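Local coordinates for dioxygenase (PDB 5V2D), which probably uses a histidine-bound iron to split the central double bond of lignin-derived stilbenes with dioxygen, giving two aromatic aldehydes, at residues P401-I406 / G430-F435. Residues are numbered along the deposited sequence; the frame is centred on the assembly and turned at random.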
ATOM      1  N   PRO A 401      11.940  19.311  17.380  1.00 52.54           N
ATOM      2  CA  PRO A 401      13.044  18.329  17.574  1.00 50.22           C
ATOM      3  C   PRO A 401      12.704  17.183  18.586  1.00 45.02           C
ATOM      4  O   PRO A 401      13.294  16.099  18.485  1.00 43.33           O
ATOM      5  CB  PRO A 401      14.235  19.196  18.028  1.00 53.21           C
ATOM      6  CG  PRO A 401      13.789  20.623  17.843  1.00 55.92           C
ATOM      7  CD  PRO A 401      12.297  20.635  17.941  1.00 54.22           C
ATOM      8  N   ALA A 402      11.719  17.378  19.461  1.00 43.50           N
ATOM      9  CA  ALA A 402      11.203  16.256  20.293  1.00 43.36           C
ATOM     10  C   ALA A 402      10.495  15.139  19.489  1.00 42.31           C
ATOM     11  O   ALA A 402      10.092  14.125  20.070  1.00 41.37           O
ATOM     12  CB  ALA A 402      10.234  16.773  21.364  1.00 45.12           C
ATOM     13  N   ASN A 403      10.333  15.341  18.191  1.00 39.05           N
ATOM     14  CA  ASN A 403       9.864  14.280  17.322  1.00 40.59           C
ATOM     15  C   ASN A 403      10.903  13.184  17.167  1.00 42.96           C
ATOM     16  O   ASN A 403      10.535  12.091  16.774  1.00 41.85           O
ATOM     17  CB  ASN A 403       9.528  14.784  15.902  1.00 37.54           C
ATOM     18  CG  ASN A 403       8.381  15.795  15.870  1.00 35.14           C
ATOM     19  OD1 ASN A 403       7.649  15.964  16.871  1.00 34.35           O
ATOM     20  ND2 ASN A 403       8.227  16.473  14.722  1.00 35.22           N
ATOM     21  N   GLY A 404      12.173  13.458  17.458  1.00 43.80           N
ATOM     22  CA  GLY A 404      13.228  12.497  17.136  1.00 45.21           C
ATOM     23  C   GLY A 404      13.668  12.664  15.714  1.00 45.02           C
ATOM     24  O   GLY A 404      13.264  13.625  15.047  1.00 46.35           O
ATOM     25  N   PRO A 405      14.536  11.770  15.222  1.00 45.39           N
ATOM     26  CA  PRO A 405      14.965  11.932  13.813  1.00 44.24           C
ATOM     27  C   PRO A 405      13.865  11.703  12.862  1.00 40.39           C
ATOM     28  O   PRO A 405      12.940  10.952  13.190  1.00 40.08           O
ATOM     29  CB  PRO A 405      16.047  10.844  13.602  1.00 47.32           C
ATOM     30  CG  PRO A 405      15.875   9.915  14.767  1.00 46.16           C
ATOM     31  CD  PRO A 405      15.150  10.606  15.884  1.00 45.29           C
ATOM     32  N   ILE A 406      13.980  12.255  11.664  1.00 40.15           N
ATOM     33  CA  ILE A 406      12.884  12.265  10.710  1.00 42.59           C
ATOM     34  C   ILE A 406      12.697  10.869  10.191  1.00 40.90           C
ATOM     35  O   ILE A 406      13.592  10.312   9.621  1.00 36.29           O
ATOM     36  CB  ILE A 406      13.117  13.267   9.545  1.00 47.31           C
ATOM     37  CG1 ILE A 406      13.353  14.701  10.071  1.00 52.65           C
ATOM     38  CG2 ILE A 406      11.944  13.171   8.532  1.00 43.61           C
ATOM     39  CD1 ILE A 406      14.155  15.585   9.095  1.00 54.31           C
ATOM     40  N   GLY A 430       0.749  21.059  12.234  1.00 32.47           N
ATOM     41  CA  GLY A 430       1.651  21.527  13.262  1.00 33.62           C
ATOM     42  C   GLY A 430       2.977  20.803  13.123  1.00 33.49           C
ATOM     43  O   GLY A 430       3.141  19.822  12.370  1.00 33.39           O
ATOM     44  N   ASP A 431       3.937  21.235  13.937  1.00 35.08           N
ATOM     45  CA  ASP A 431       5.286  20.738  13.835  1.00 34.29           C
ATOM     46  C   ASP A 431       5.514  19.321  14.464  1.00 34.73           C
ATOM     47  O   ASP A 431       6.628  18.834  14.454  1.00 35.70           O
ATOM     48  CB  ASP A 431       6.267  21.785  14.454  1.00 39.53           C
ATOM     49  CG  ASP A 431       6.161  21.980  15.963  1.00 39.35           C
ATOM     50  OD1 ASP A 431       5.390  21.296  16.649  1.00 44.27           O
ATOM     51  OD2 ASP A 431       6.915  22.836  16.489  1.00 47.73           O
ATOM     52  N   SER A 432       4.487  18.698  15.005  1.00 33.81           N
ATOM     53  CA  SER A 432       4.648  17.380  15.632  1.00 36.90           C
ATOM     54  C   SER A 432       3.703  16.349  15.132  1.00 34.96           C
ATOM     55  O   SER A 432       3.399  15.452  15.853  1.00 35.41           O
ATOM     56  CB  SER A 432       4.450  17.467  17.147  1.00 40.85           C
ATOM     57  OG  SER A 432       5.070  18.620  17.624  1.00 47.34           O
ATOM     58  N   GLY A 433       3.322  16.486  13.884  1.00 32.57           N
ATOM     59  CA  GLY A 433       2.310  15.690  13.255  1.00 32.30           C
ATOM     60  C   GLY A 433       2.717  15.176  11.892  1.00 30.00           C
ATOM     61  O   GLY A 433       3.358  15.850  11.132  1.00 26.96           O
ATOM     62  N   CYS A 434       2.301  13.940  11.583  1.00 27.72           N
ATOM     63  CA  CYS A 434       2.370  13.433  10.247  1.00 27.68           C
ATOM     64  C   CYS A 434       1.287  12.395  10.024  1.00 24.83           C
ATOM     65  O   CYS A 434       0.578  11.999  10.955  1.00 24.01           O
ATOM     66  CB  CYS A 434       3.759  12.831   9.987  1.00 29.06           C
ATOM     67  SG  CYS A 434       4.176  11.437  11.077  1.00 29.25           S
ATOM     68  N   PHE A 435       1.128  12.030   8.768  1.00 23.19           N
ATOM     69  CA  PHE A 435      -0.042  11.310   8.326  1.00 23.91           C
ATOM     70  C   PHE A 435       0.237   9.873   7.860  1.00 22.37           C
ATOM     71  O   PHE A 435       1.304   9.553   7.416  1.00 24.87           O
ATOM     72  CB  PHE A 435      -0.667  12.026   7.176  1.00 23.66           C
ATOM     73  CG  PHE A 435      -1.153  13.425   7.531  1.00 24.52           C
ATOM     74  CD1 PHE A 435      -2.351  13.623   8.162  1.00 25.35           C
ATOM     75  CD2 PHE A 435      -0.399  14.533   7.136  1.00 24.98           C
ATOM     76  CE1 PHE A 435      -2.772  14.906   8.487  1.00 25.35           C
ATOM     77  CE2 PHE A 435      -0.814  15.808   7.456  1.00 25.80           C
ATOM     78  CZ  PHE A 435      -2.025  15.980   8.137  1.00 25.23           C
TER
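In the beta-propeller of this carotenoid-oxygenase relative, Asn403 reaches from a surface loop to the turn at Asp431 and Ser432 that joins two neighbouring blades. The asparagine ends a single 3-10 turn, residues 401-403, closed by a backbone bond from Gly404 N to Pro401 O. Its CG lies beside the backbone N (chi1 -63°), which carries the amide out of the turn to residues 430-435. There ND2 donates to Asp431 O at 2.9 Å, with an N-H...O angle of 160°. The acceptor lies close to the amide plane, and the donor in turn lies in the plane of the Asp431 carbonyl, at a C=O...N angle of 147°. This bond is consistent with the amide orientation, in which OD1 lies alongside Ser432, 3.5 Å from Ser432 CA and as far from Ser432 CB. Ser432 OG donates to Asp431 OD1 at 2.9 Å, meeting the carboxylate from above its plane. Asn400 adds a side-chain bond from ND2 to Ser432 OG and a backbone bond with Asp431. The contact is small, burying 96 Å² in all, and rests on one hydrogen bond and the van der Waals contact beside it; its centre lies about 22 Å from the centre of the chain, at the surface. The loop links strands 387-392 and 413-418 of one blade; the turn follows strand 424-427 of that blade and leads into strand 433-442, an outermost strand of the next sheet, whose neighbour is strand 452-460. Beyond that strand, Ile461 and Ala462 touch the Asn403 side chain.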